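Local coordinates for protein N-acetyl-beta-D glucosaminidase (Rhizomucor miehei CAU432, PDB 4ZM6) that probably cleaves N-acetyl-beta-D-glucosaminides with a family 3 glycosidase module and carries a GCN5-related acetyltransferase region that binds acetyl-coenzyme A, at residues Thr600-Val605 with Gln642-Ile647; Ala417-Arg422 with Leu512-Ile517; Leu193-Ile198 with Met272-Glu277; Ala765-Asn770 with Ala817-Leu822; Leu123-Asn128 with Lys353-Glu358. All coordinates share one frame; numbering follows the deposited sequence.

Contact 1: residues Thr600-Val605 with Gln642-Ile647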
# COMPACT_ATOMS: atom_id res chain seq x y z
N THR A 600 -7.07 -14.54 -11.29
CA THR A 600 -6.85 -13.30 -12.03
C THR A 600 -5.44 -13.24 -12.62
O THR A 600 -4.46 -13.56 -11.95
CB THR A 600 -7.09 -12.09 -11.10
OG1 THR A 600 -8.43 -11.63 -11.26
CG2 THR A 600 -6.15 -10.92 -11.39
N GLN A 601 -5.34 -12.82 -13.88
CA GLN A 601 -4.05 -12.60 -14.53
C GLN A 601 -4.13 -11.44 -15.51
O GLN A 601 -5.23 -11.05 -15.92
CB GLN A 601 -3.55 -13.89 -15.21
CG GLN A 601 -4.16 -14.26 -16.56
CD GLN A 601 -3.33 -15.30 -17.31
OE1 GLN A 601 -2.30 -15.77 -16.82
NE2 GLN A 601 -3.77 -15.65 -18.51
N ILE A 602 -2.98 -10.88 -15.86
CA ILE A 602 -2.91 -9.78 -16.83
C ILE A 602 -1.93 -10.16 -17.93
O ILE A 602 -0.79 -10.55 -17.66
CB ILE A 602 -2.48 -8.45 -16.17
CG1 ILE A 602 -3.60 -7.92 -15.28
CG2 ILE A 602 -2.13 -7.41 -17.22
CD1 ILE A 602 -3.19 -6.78 -14.38
N VAL A 603 -2.39 -10.04 -19.17
CA VAL A 603 -1.62 -10.43 -20.35
C VAL A 603 -1.59 -9.26 -21.32
O VAL A 603 -2.55 -8.49 -21.40
CB VAL A 603 -2.24 -11.66 -21.03
CG1 VAL A 603 -1.72 -11.86 -22.44
CG2 VAL A 603 -1.98 -12.91 -20.19
N VAL A 604 -0.49 -9.12 -22.05
CA VAL A 604 -0.36 -8.07 -23.06
C VAL A 604 -0.69 -8.62 -24.46
O VAL A 604 -0.13 -9.62 -24.89
CB VAL A 604 1.06 -7.48 -23.05
CG1 VAL A 604 1.18 -6.40 -24.11
CG2 VAL A 604 1.39 -6.93 -21.68
N VAL A 605 -1.62 -7.95 -25.15
CA VAL A 605 -2.02 -8.30 -26.52
C VAL A 605 -2.10 -7.01 -27.34
O VAL A 605 -2.83 -6.09 -26.99
CB VAL A 605 -3.40 -9.00 -26.55
CG1 VAL A 605 -3.82 -9.31 -27.98
CG2 VAL A 605 -3.39 -10.26 -25.69
N GLN A 642 -4.28 -1.09 -12.55
CA GLN A 642 -3.21 -1.54 -13.46
C GLN A 642 -3.36 -1.01 -14.88
O GLN A 642 -2.40 -1.06 -15.65
CB GLN A 642 -3.16 -3.07 -13.50
CG GLN A 642 -2.71 -3.71 -12.20
CD GLN A 642 -1.37 -3.18 -11.75
OE1 GLN A 642 -0.37 -3.28 -12.47
NE2 GLN A 642 -1.33 -2.62 -10.55
N GLY A 643 -4.54 -0.51 -15.24
CA GLY A 643 -4.79 -0.05 -16.59
C GLY A 643 -5.11 -1.18 -17.54
O GLY A 643 -4.94 -1.05 -18.75
N ALA A 644 -5.58 -2.31 -17.00
CA ALA A 644 -6.10 -3.40 -17.81
C ALA A 644 -7.55 -3.06 -18.16
O ALA A 644 -8.48 -3.50 -17.49
CB ALA A 644 -6.03 -4.72 -17.05
N ASP A 645 -7.71 -2.26 -19.21
CA ASP A 645 -9.03 -1.74 -19.59
C ASP A 645 -9.85 -2.68 -20.48
O ASP A 645 -11.06 -2.50 -20.61
CB ASP A 645 -8.89 -0.36 -20.26
CG ASP A 645 -8.24 0.67 -19.35
OD1 ASP A 645 -8.34 0.54 -18.11
OD2 ASP A 645 -7.65 1.64 -19.88
N CYS A 646 -9.20 -3.66 -21.12
CA CYS A 646 -9.93 -4.71 -21.82
C CYS A 646 -9.90 -5.92 -20.92
O CYS A 646 -8.83 -6.45 -20.63
CB CYS A 646 -9.29 -5.02 -23.17
SG CYS A 646 -9.19 -3.61 -24.30
N ILE A 647 -11.06 -6.35 -20.45
CA ILE A 647 -11.15 -7.42 -19.47
C ILE A 647 -11.95 -8.58 -20.05
O ILE A 647 -12.88 -8.35 -20.83
CB ILE A 647 -11.78 -6.94 -18.14
CG1 ILE A 647 -11.42 -5.48 -17.85
CG2 ILE A 647 -11.29 -7.79 -16.97
CD1 ILE A 647 -12.10 -4.92 -16.62

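Contact 2: residues Ala417-Arg422 with Leu512-Ile517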
# COMPACT_ATOMS: atom_id res chain seq x y z
N ALA A 417 -45.71 9.49 -0.40
CA ALA A 417 -46.23 8.62 -1.47
C ALA A 417 -45.91 7.15 -1.22
O ALA A 417 -46.78 6.29 -1.35
CB ALA A 417 -45.64 9.05 -2.81
N SER A 418 -44.68 6.88 -0.86
CA SER A 418 -44.26 5.52 -0.70
C SER A 418 -44.87 4.89 0.50
O SER A 418 -45.04 3.71 0.53
CB SER A 418 -42.74 5.46 -0.63
OG SER A 418 -42.17 5.75 -1.88
N LEU A 419 -45.18 5.67 1.50
CA LEU A 419 -45.84 5.14 2.68
C LEU A 419 -47.25 4.74 2.37
O LEU A 419 -47.78 3.80 2.91
CB LEU A 419 -45.91 6.22 3.71
CG LEU A 419 -44.67 6.36 4.51
CD1 LEU A 419 -44.84 7.54 5.41
CD2 LEU A 419 -44.53 5.10 5.30
N LEU A 420 -47.87 5.51 1.53
CA LEU A 420 -49.26 5.29 1.07
C LEU A 420 -49.46 3.95 0.36
O LEU A 420 -50.53 3.34 0.50
CB LEU A 420 -49.73 6.42 0.13
CG LEU A 420 -50.22 7.70 0.79
CD1 LEU A 420 -50.38 8.78 -0.27
CD2 LEU A 420 -51.52 7.47 1.54
N LYS A 421 -48.47 3.50 -0.39
CA LYS A 421 -48.57 2.20 -1.07
C LYS A 421 -48.74 1.05 -0.06
O LYS A 421 -49.39 0.04 -0.37
CB LYS A 421 -47.37 1.95 -1.99
N ARG A 422 -48.19 1.21 1.15
CA ARG A 422 -48.26 0.17 2.19
C ARG A 422 -49.38 0.38 3.21
O ARG A 422 -49.88 -0.59 3.78
CB ARG A 422 -46.93 0.05 2.95
CG ARG A 422 -45.80 -0.62 2.19
CD ARG A 422 -45.11 0.36 1.26
NE ARG A 422 -44.19 -0.30 0.35
CZ ARG A 422 -43.57 0.31 -0.66
NH1 ARG A 422 -43.75 1.60 -0.89
NH2 ARG A 422 -42.75 -0.39 -1.44
N LEU A 512 -37.66 -0.89 3.43
CA LEU A 512 -36.87 -1.36 4.57
C LEU A 512 -37.70 -1.33 5.84
O LEU A 512 -37.69 -2.29 6.62
CB LEU A 512 -35.62 -0.50 4.75
CG LEU A 512 -34.31 -1.21 5.07
CD1 LEU A 512 -33.27 -0.19 5.48
CD2 LEU A 512 -34.48 -2.27 6.15
N ILE A 513 -38.43 -0.23 6.05
CA ILE A 513 -39.25 -0.05 7.25
C ILE A 513 -40.36 -1.10 7.34
O ILE A 513 -40.62 -1.63 8.43
CB ILE A 513 -39.82 1.39 7.31
CG1 ILE A 513 -38.70 2.37 7.68
CG2 ILE A 513 -40.95 1.52 8.33
CD1 ILE A 513 -39.02 3.83 7.41
N PHE A 514 -40.99 -1.43 6.22
CA PHE A 514 -42.02 -2.47 6.19
C PHE A 514 -41.48 -3.89 5.98
O PHE A 514 -42.24 -4.82 5.77
CB PHE A 514 -43.10 -2.13 5.15
CG PHE A 514 -43.98 -1.00 5.57
CD1 PHE A 514 -43.58 0.31 5.37
CD2 PHE A 514 -45.19 -1.24 6.21
CE1 PHE A 514 -44.38 1.36 5.77
CE2 PHE A 514 -45.99 -0.19 6.62
CZ PHE A 514 -45.59 1.11 6.40
N GLY A 515 -40.16 -4.05 6.03
CA GLY A 515 -39.55 -5.38 5.98
C GLY A 515 -39.62 -6.09 4.64
O GLY A 515 -39.44 -7.30 4.58
N GLU A 516 -39.86 -5.35 3.56
CA GLU A 516 -39.90 -5.92 2.22
C GLU A 516 -38.49 -6.20 1.73
O GLU A 516 -38.28 -7.07 0.90
CB GLU A 516 -40.57 -4.94 1.26
CG GLU A 516 -42.02 -4.64 1.57
CD GLU A 516 -42.61 -3.61 0.65
OE1 GLU A 516 -43.77 -3.19 0.89
OE2 GLU A 516 -41.93 -3.21 -0.32
N ILE A 517 -37.55 -5.43 2.25
CA ILE A 517 -36.17 -5.47 1.82
C ILE A 517 -35.34 -5.56 3.09
O ILE A 517 -35.86 -5.30 4.18
CB ILE A 517 -35.85 -4.22 0.94
CG1 ILE A 517 -35.20 -4.65 -0.38
CG2 ILE A 517 -35.02 -3.17 1.66
CD1 ILE A 517 -36.10 -5.49 -1.26

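Contact 3: residues Leu193-Ile198 with Met272-Glu277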
# COMPACT_ATOMS: atom_id res chain seq x y z
N LEU A 193 -20.73 30.21 1.47
CA LEU A 193 -21.03 31.28 2.43
C LEU A 193 -19.76 31.99 2.92
O LEU A 193 -19.64 33.21 2.76
CB LEU A 193 -21.80 30.71 3.63
CG LEU A 193 -23.03 29.84 3.32
CD1 LEU A 193 -23.53 29.15 4.58
CD2 LEU A 193 -24.14 30.67 2.68
N ASP A 194 -18.84 31.23 3.50
CA ASP A 194 -17.64 31.78 4.14
C ASP A 194 -16.37 31.11 3.59
O ASP A 194 -16.45 30.23 2.74
CB ASP A 194 -17.74 31.59 5.66
CG ASP A 194 -17.31 32.81 6.45
OD1 ASP A 194 -16.34 33.50 6.05
OD2 ASP A 194 -17.94 33.09 7.49
N VAL A 195 -15.20 31.54 4.08
CA VAL A 195 -13.91 30.97 3.66
C VAL A 195 -13.50 29.82 4.59
O VAL A 195 -13.23 30.05 5.77
CB VAL A 195 -12.79 32.04 3.68
CG1 VAL A 195 -11.42 31.40 3.46
CG2 VAL A 195 -13.05 33.10 2.62
N PRO A 196 -13.44 28.59 4.06
CA PRO A 196 -13.06 27.47 4.91
C PRO A 196 -11.54 27.40 5.08
O PRO A 196 -10.79 27.67 4.14
CB PRO A 196 -13.60 26.25 4.17
CG PRO A 196 -13.70 26.67 2.74
CD PRO A 196 -13.59 28.17 2.65
N VAL A 197 -11.11 27.06 6.29
CA VAL A 197 -9.69 27.00 6.62
C VAL A 197 -9.32 25.55 6.87
O VAL A 197 -9.97 24.87 7.67
CB VAL A 197 -9.37 27.81 7.89
CG1 VAL A 197 -7.86 28.04 8.00
CG2 VAL A 197 -10.11 29.14 7.89
N ILE A 198 -8.29 25.08 6.16
CA ILE A 198 -7.72 23.76 6.38
C ILE A 198 -6.31 23.96 6.93
O ILE A 198 -5.36 24.21 6.19
CB ILE A 198 -7.67 22.92 5.08
CG1 ILE A 198 -9.05 22.88 4.40
CG2 ILE A 198 -7.15 21.52 5.36
CD1 ILE A 198 -10.18 22.37 5.28
N MET A 272 -18.37 32.19 -6.07
CA MET A 272 -18.67 31.86 -4.67
C MET A 272 -18.02 32.92 -3.79
O MET A 272 -17.04 33.57 -4.19
CB MET A 272 -18.14 30.47 -4.32
CG MET A 272 -18.79 29.34 -5.11
SD MET A 272 -17.75 27.87 -5.24
CE MET A 272 -18.16 27.02 -3.72
N ASP A 273 -18.56 33.09 -2.59
CA ASP A 273 -18.09 34.15 -1.69
C ASP A 273 -16.65 33.95 -1.23
O ASP A 273 -15.95 34.92 -0.92
CB ASP A 273 -19.02 34.30 -0.48
CG ASP A 273 -20.40 34.86 -0.85
OD1 ASP A 273 -20.49 35.67 -1.81
OD2 ASP A 273 -21.38 34.49 -0.18
N ALA A 274 -16.20 32.70 -1.19
CA ALA A 274 -14.82 32.38 -0.80
C ALA A 274 -13.76 33.06 -1.69
O ALA A 274 -12.65 33.29 -1.23
CB ALA A 274 -14.62 30.87 -0.79
N VAL A 275 -14.10 33.34 -2.94
CA VAL A 275 -13.19 34.08 -3.82
C VAL A 275 -13.76 35.43 -4.28
O VAL A 275 -12.98 36.30 -4.69
CB VAL A 275 -12.80 33.25 -5.06
CG1 VAL A 275 -13.83 33.42 -6.17
CG2 VAL A 275 -11.42 33.65 -5.57
N LYS A 276 -15.08 35.60 -4.26
CA LYS A 276 -15.70 36.87 -4.64
C LYS A 276 -15.56 37.92 -3.53
O LYS A 276 -15.45 39.12 -3.81
CB LYS A 276 -17.18 36.68 -5.00
CG LYS A 276 -17.89 37.95 -5.45
CD LYS A 276 -19.34 37.71 -5.83
CE LYS A 276 -20.18 37.31 -4.62
NZ LYS A 276 -21.64 37.26 -4.93
N GLU A 277 -15.57 37.46 -2.28
CA GLU A 277 -15.45 38.36 -1.12
C GLU A 277 -14.02 38.44 -0.57
O GLU A 277 -13.80 39.07 0.47
CB GLU A 277 -16.42 37.93 -0.00
CG GLU A 277 -17.84 37.63 -0.45
CD GLU A 277 -18.54 38.82 -1.10
OE1 GLU A 277 -19.42 39.42 -0.46
OE2 GLU A 277 -18.21 39.14 -2.26

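Contact 4: residues Ala765-Asn770 with Ala817-Leu822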
# COMPACT_ATOMS: atom_id res chain seq x y z
N ALA A 765 2.02 -24.66 -42.65
CA ALA A 765 0.98 -24.86 -41.66
C ALA A 765 1.64 -25.28 -40.36
O ALA A 765 2.83 -25.60 -40.35
CB ALA A 765 -0.01 -25.92 -42.13
N SER A 766 0.87 -25.28 -39.27
CA SER A 766 1.40 -25.72 -37.99
C SER A 766 0.29 -25.98 -36.99
O SER A 766 -0.82 -25.50 -37.16
CB SER A 766 2.36 -24.67 -37.41
OG SER A 766 1.67 -23.77 -36.56
N LEU A 767 0.61 -26.76 -35.95
CA LEU A 767 -0.27 -26.90 -34.79
C LEU A 767 0.50 -27.36 -33.57
O LEU A 767 1.65 -27.76 -33.68
CB LEU A 767 -1.44 -27.85 -35.08
CG LEU A 767 -1.12 -29.33 -35.33
CD1 LEU A 767 -0.77 -30.07 -34.05
CD2 LEU A 767 -2.30 -30.01 -36.01
N ILE A 768 -0.16 -27.30 -32.41
CA ILE A 768 0.45 -27.63 -31.13
C ILE A 768 -0.21 -28.86 -30.54
O ILE A 768 -1.38 -28.81 -30.15
CB ILE A 768 0.30 -26.48 -30.11
CG1 ILE A 768 1.11 -25.26 -30.56
CG2 ILE A 768 0.76 -26.91 -28.72
CD1 ILE A 768 0.75 -23.99 -29.82
N LEU A 769 0.54 -29.95 -30.46
CA LEU A 769 0.09 -31.16 -29.79
C LEU A 769 0.24 -31.02 -28.28
O LEU A 769 0.94 -30.14 -27.79
CB LEU A 769 0.90 -32.39 -30.23
CG LEU A 769 0.70 -32.93 -31.64
CD1 LEU A 769 1.74 -34.01 -31.92
CD2 LEU A 769 -0.70 -33.47 -31.81
N ASN A 770 -0.44 -31.92 -27.57
CA ASN A 770 -0.19 -32.13 -26.16
C ASN A 770 -0.59 -33.56 -25.82
O ASN A 770 -1.50 -34.12 -26.44
CB ASN A 770 -0.97 -31.13 -25.31
CG ASN A 770 -2.44 -31.48 -25.18
OD1 ASN A 770 -3.28 -30.95 -25.90
ND2 ASN A 770 -2.76 -32.39 -24.26
N ALA A 817 -5.56 -34.40 -39.11
CA ALA A 817 -5.68 -35.85 -39.21
C ALA A 817 -4.36 -36.52 -38.83
O ALA A 817 -4.34 -37.56 -38.17
CB ALA A 817 -6.10 -36.26 -40.62
N HIS A 818 -3.26 -35.89 -39.23
CA HIS A 818 -1.94 -36.35 -38.85
C HIS A 818 -1.75 -36.24 -37.34
O HIS A 818 -1.24 -37.17 -36.71
CB HIS A 818 -0.87 -35.53 -39.56
CG HIS A 818 0.49 -36.13 -39.47
ND1 HIS A 818 1.47 -35.64 -38.63
CD2 HIS A 818 1.04 -37.20 -40.10
CE1 HIS A 818 2.56 -36.37 -38.76
NE2 HIS A 818 2.32 -37.32 -39.64
N ALA A 819 -2.17 -35.12 -36.76
CA ALA A 819 -2.13 -34.92 -35.31
C ALA A 819 -2.87 -36.03 -34.56
O ALA A 819 -2.42 -36.49 -33.51
CB ALA A 819 -2.70 -33.56 -34.94
N ASN A 820 -4.01 -36.46 -35.11
CA ASN A 820 -4.74 -37.59 -34.54
C ASN A 820 -3.93 -38.89 -34.60
O ASN A 820 -3.95 -39.68 -33.65
CB ASN A 820 -6.09 -37.78 -35.22
CG ASN A 820 -7.18 -36.90 -34.63
OD1 ASN A 820 -6.89 -35.93 -33.94
ND2 ASN A 820 -8.43 -37.26 -34.88
N TRP A 821 -3.24 -39.11 -35.72
CA TRP A 821 -2.40 -40.30 -35.90
C TRP A 821 -1.30 -40.32 -34.85
O TRP A 821 -1.15 -41.30 -34.12
CB TRP A 821 -1.80 -40.32 -37.31
CG TRP A 821 -0.85 -41.47 -37.57
CD1 TRP A 821 0.48 -41.38 -37.90
CD2 TRP A 821 -1.15 -42.87 -37.53
NE1 TRP A 821 1.01 -42.64 -38.06
CE2 TRP A 821 0.04 -43.57 -37.84
CE3 TRP A 821 -2.32 -43.61 -37.25
CZ2 TRP A 821 0.10 -44.97 -37.88
CZ3 TRP A 821 -2.26 -45.01 -37.30
CH2 TRP A 821 -1.06 -45.67 -37.61
N LEU A 822 -0.57 -39.21 -34.77
CA LEU A 822 0.49 -39.02 -33.78
C LEU A 822 0.02 -39.25 -32.35
O LEU A 822 0.73 -39.84 -31.54
CB LEU A 822 1.08 -37.61 -33.88
CG LEU A 822 1.93 -37.30 -35.10
CD1 LEU A 822 2.41 -35.86 -35.03
CD2 LEU A 822 3.11 -38.25 -35.19

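Contact 5: residues Leu123-Asn128 with Lys353-Glu358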
# COMPACT_ATOMS: atom_id res chain seq x y z
N LEU A 123 -24.49 12.39 -22.70
CA LEU A 123 -23.90 12.50 -24.04
C LEU A 123 -24.96 12.65 -25.13
O LEU A 123 -24.75 13.38 -26.10
CB LEU A 123 -22.99 11.31 -24.34
CG LEU A 123 -22.15 11.39 -25.63
CD1 LEU A 123 -21.35 12.68 -25.70
CD2 LEU A 123 -21.23 10.18 -25.74
N THR A 124 -26.08 11.95 -25.00
CA THR A 124 -27.16 12.06 -25.97
C THR A 124 -27.79 13.46 -25.94
O THR A 124 -28.18 13.99 -26.97
CB THR A 124 -28.26 11.00 -25.75
OG1 THR A 124 -28.84 11.17 -24.45
CG2 THR A 124 -27.70 9.59 -25.88
N LEU A 125 -27.87 14.05 -24.74
CA LEU A 125 -28.41 15.40 -24.57
C LEU A 125 -27.44 16.51 -25.00
O LEU A 125 -27.84 17.66 -25.14
CB LEU A 125 -28.82 15.64 -23.12
CG LEU A 125 -29.88 14.70 -22.53
CD1 LEU A 125 -30.18 15.06 -21.08
CD2 LEU A 125 -31.16 14.71 -23.36
N GLY A 126 -26.16 16.17 -25.20
CA GLY A 126 -25.16 17.14 -25.62
C GLY A 126 -24.16 17.52 -24.54
O GLY A 126 -23.22 18.27 -24.81
N MET A 127 -24.35 17.02 -23.31
CA MET A 127 -23.35 17.18 -22.25
C MET A 127 -22.18 16.26 -22.50
O MET A 127 -22.36 15.06 -22.71
CB MET A 127 -23.90 16.88 -20.86
CG MET A 127 -24.35 18.11 -20.11
SD MET A 127 -25.89 18.72 -20.80
CE MET A 127 -27.06 17.58 -20.07
N ASN A 128 -20.98 16.82 -22.44
CA ASN A 128 -19.76 16.08 -22.72
C ASN A 128 -18.65 16.39 -21.71
O ASN A 128 -17.46 16.32 -22.02
CB ASN A 128 -19.30 16.38 -24.15
CG ASN A 128 -19.26 17.87 -24.46
OD1 ASN A 128 -19.43 18.71 -23.57
ND2 ASN A 128 -19.02 18.20 -25.72
N LYS A 353 -34.35 8.23 -27.87
CA LYS A 353 -34.54 6.88 -27.31
C LYS A 353 -33.23 6.15 -27.02
O LYS A 353 -33.24 5.08 -26.42
CB LYS A 353 -35.41 6.03 -28.23
CG LYS A 353 -36.80 6.59 -28.51
CD LYS A 353 -36.91 7.19 -29.90
CE LYS A 353 -38.13 8.09 -30.04
NZ LYS A 353 -38.18 8.74 -31.38
N THR A 354 -32.10 6.72 -27.46
CA THR A 354 -30.78 6.13 -27.20
C THR A 354 -30.24 6.45 -25.79
O THR A 354 -29.15 6.01 -25.43
CB THR A 354 -29.74 6.56 -28.26
OG1 THR A 354 -29.54 7.97 -28.21
CG2 THR A 354 -30.19 6.15 -29.66
N MET A 355 -30.99 7.22 -25.01
CA MET A 355 -30.80 7.25 -23.56
C MET A 355 -31.28 5.91 -23.04
O MET A 355 -32.34 5.43 -23.47
CB MET A 355 -31.65 8.35 -22.92
CG MET A 355 -31.25 9.76 -23.30
SD MET A 355 -32.08 11.02 -22.32
CE MET A 355 -33.79 10.51 -22.47
N GLY A 356 -30.54 5.32 -22.12
CA GLY A 356 -30.93 4.01 -21.59
C GLY A 356 -32.08 4.09 -20.59
O GLY A 356 -32.07 3.36 -19.60
N SER A 357 -33.07 4.94 -20.86
CA SER A 357 -34.08 5.30 -19.87
C SER A 357 -34.68 4.10 -19.15
O SER A 357 -34.68 4.06 -17.92
CB SER A 357 -35.20 6.13 -20.50
OG SER A 357 -34.76 7.46 -20.74
N GLU A 358 -35.16 3.12 -19.91
CA GLU A 358 -35.82 1.95 -19.35
C GLU A 358 -34.82 1.09 -18.56
O GLU A 358 -35.10 0.70 -17.42
CB GLU A 358 -36.48 1.10 -20.45
CG GLU A 358 -37.44 0.04 -19.92
CD GLU A 358 -37.84 -0.99 -20.98
OE1 GLU A 358 -36.95 -1.53 -21.67
OE2 GLU A 358 -39.06 -1.26 -21.10

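Contact 1: residues Thr600-Val605 with Gln642-Ile647
In the acetyl-CoA-binding GNAT domain, the exit of helix 627-642 is packed over the sheet by Gln642 and Ala644, which both rest on Ile602 of strand 594-605. Ile602 has CG1 anti to its carbonyl carbon (chi1 -71°) and is extended beyond it, so that its tip reaches the helix end: Ile602 CD1 touches Gln642 CG at 3.8 Å and, equally closely, Gln642 CB. The two side chains cross at about a right angle, and the glutamine contributes only its aliphatic base. Nearer the strand, Ile602 CG1 lies 4.4 Å from Ala644 CB in a looser apolar contact. Between these partners Gly643, with positive phi (81°), ends the helix in a Schellman motif, and Ala644 then centres an inverse gamma turn that leads to strand 646-649. That strand is not a direct neighbour of 594-605: strand 608-618 lies between them, bonding through its backbone to Gln601 and Val603 on one flank and Cys646 on the other. His638, one turn earlier on the helix, also packs against Ile602. Strand 608-618, helix 627-642 and the parallel strand 646-649 form the beta-alpha-beta crossover characteristic of the GNAT fold.

Contact 2: residues Ala417-Arg422 with Leu512-Ile517
Arg422 grips Glu516 side-on, using NE and one terminal nitrogen against both carboxylate oxygens. The bond from Arg422 NE to Glu516 OE1 is 3.0 Å and almost straight at 175°, and the companion from Arg422 NH2 to Glu516 OE2 is 3.1 Å. Both oxygens are met on their syn side, but from out of the carboxylate plane. They lie at the edge of the guanidinium, near its plane, although the two flat groups are turned 37° against each other. The third nitrogen bonds back into its own helix, Arg422 NH1 to Ser418 O at 2.9 Å, helped by the bend of the arginine chain at chi2 (82°). NH2 has a second anionic partner in Glu507, whose other oxygen takes a hydrogen bond from Ser418 OG; Glu516 OE2 in turn pairs with Arg511. The network therefore spreads two arginines over two glutamates and probably stabilises their charged forms. Below it the contact is apolar: Arg422 CB sits over the Phe514 ring face, 3.7 Å from the centroid, as a CH-pi contact, while Leu419 CD2 meets the ring edge at Phe514 CE1, 3.8 Å away. Gly515 closes helix 503-513 in a Schellman motif and leads to Glu516. The contact joins that helix end to the last turn of helix 413-422, which connects the neighbouring parallel strands 392-397 and 426-431 of the six-stranded sheet.

Contact 3: residues Leu193-Ile198 with Met272-Glu277
Val195 and Ala274 form the close part of this contact, their CA atoms only 4.8 Å apart, where the irregular segment 193-198 runs beside the start of the short helix 273-276. The small alanine lets the loop backbone come in: Ala274 CB lies 4.0 Å from Asp194 O. Val195 has CG1 anti to its backbone N (chi1 171°), leaving CG2 beside that N and over the helix backbone, where Val195 CG2 is 3.9 Å from Ala274 O and 4.4 Å from Ala274 CB. Next to this pair, Leu193 O approaches the aliphatic base of the aspartate, 3.5 Å from Asp273 CB. All of this is van der Waals packing of backbone against short side chains.

The other side is loose. Leu193 and Asp194 are exposed, and their CB atoms point away from the helix. The Asp194 carboxylate serves its own segment, accepting from Val195 N at 3.0 Å through OD1, on the anti side. Asp273 offers its CB to the loop, while its carboxylate makes a long ion pair with Lys276 NZ, 3.7 Å from Asp273 OD1. The helix start is secured separately: Met272 is the N-cap, and its carbonyl accepts from both Val275 N and Lys276 N.

Pro196 and Ile198 bond through their backbones to Leu234, tying the loop to the chain beyond strand 227-230. The loop follows strand 178-181 and the helix follows strand 264-267, so this is packing between excursions after strands of the barrel-type domain, as in the family 3 glycosidase fold.

Contact 4: residues Ala765-Asn770 with Ala817-Leu822
Leu767 and Leu769 reach helix 811-825 by different torsions. In Leu769, CG is anti to the carbonyl carbon (chi1 -71°), which spreads its two methyls over the helix; in Leu767, CG stands between the backbone N and the carbonyl carbon (chi1 66°), which turns CD2 toward the same alanine. Ala819 CB is thus shared by two leucines, 3.7 Å from Leu767 CD2 and 3.7 Å from Leu769 CD2. The other branch of Leu769 continues along the helix: Leu769 CD1 meets Leu822 CD1 at 3.7 Å, the two side chains crossing at about a right angle. This is helix-on-sheet packing in the C-terminal N-acetyltransferase region, where helix 811-825 connects the adjacent parallel strands 794-802 and 830-836 in a beta-alpha-beta crossover. Leu767 and Leu769, two residues apart, lie on the same face of the strand; with the axes of segments 765-770 and 817-822 passing 9.8 Å apart and only 20° from parallel, that face follows the helix. Strand 763-771 is paired on its two edges with 751-756 and 794-802, and both neighbours add side chains to the apolar layer: Val800 touches Leu767, Met797 touches Ala819, and Ile752 reaches both Leu769 and Leu822.

Contact 5: residues Leu123-Asn128 with Lys353-Glu358
Thr124 and Met355 have the nearest CA atoms across this contact, 6.5 Å apart, where the last turn of helix 108-125 faces a non-helical connection. Gly126 ends that helix with positive phi (108°). On the other side, Thr354 and Met355 precede Gly356, the N-cap of helix 357-368. Thr124 meets both with its two branches. Its OG1 is placed between the backbone N and the carbonyl carbon (chi1 61°), where it bonds back to Glu121 O, with the Met355 side chain beside it. Its methyl instead faces the other threonine, with Thr124 CG2 3.4 Å from Thr354 OG1 as the side chains slide past each other in opposite directions. Thr354 OG1 is itself bonded to Asp351 O, so each hydroxyl has a partner in its own part of the chain. Met355, bent at chi3, crosses Leu125 at about a right angle, and its sulfur SD packs on Leu125 CD2 at 3.9 Å. A polar tie runs alongside: Lys120, one turn back on the first helix, donates to the carbonyl of Thr354. Helix 108-125 leads into strand 129-130, which pairs in parallel with 76-79 in the barrel-type domain, whereas helix 357-368 leads into strand 373-377 at the edge of the following six-stranded sheet.

Overall arrangement
The five contacts are separate, with no atoms touching between any two. Along the chain contact 5 opens first and encloses contact 3, spanning much of the glycosidase region; contacts 2, 1 and 4 then follow in series. Contact 3 packs a loop on a short helix of the barrel-type domain. Contact 5 links that domain to the chain entering the six-stranded sheet, where contact 2 joins the last turn of one flanking helix to the turn ending another. Contact 1 packs a helix exit, and contact 4 the body of a helix, on sheets of two successive acetyltransferase regions, centres 31 Å apart. Contacts 3 and 4, 75 Å between centres, lie on opposite sides of the chain's centre, reflecting the extended multi-domain build.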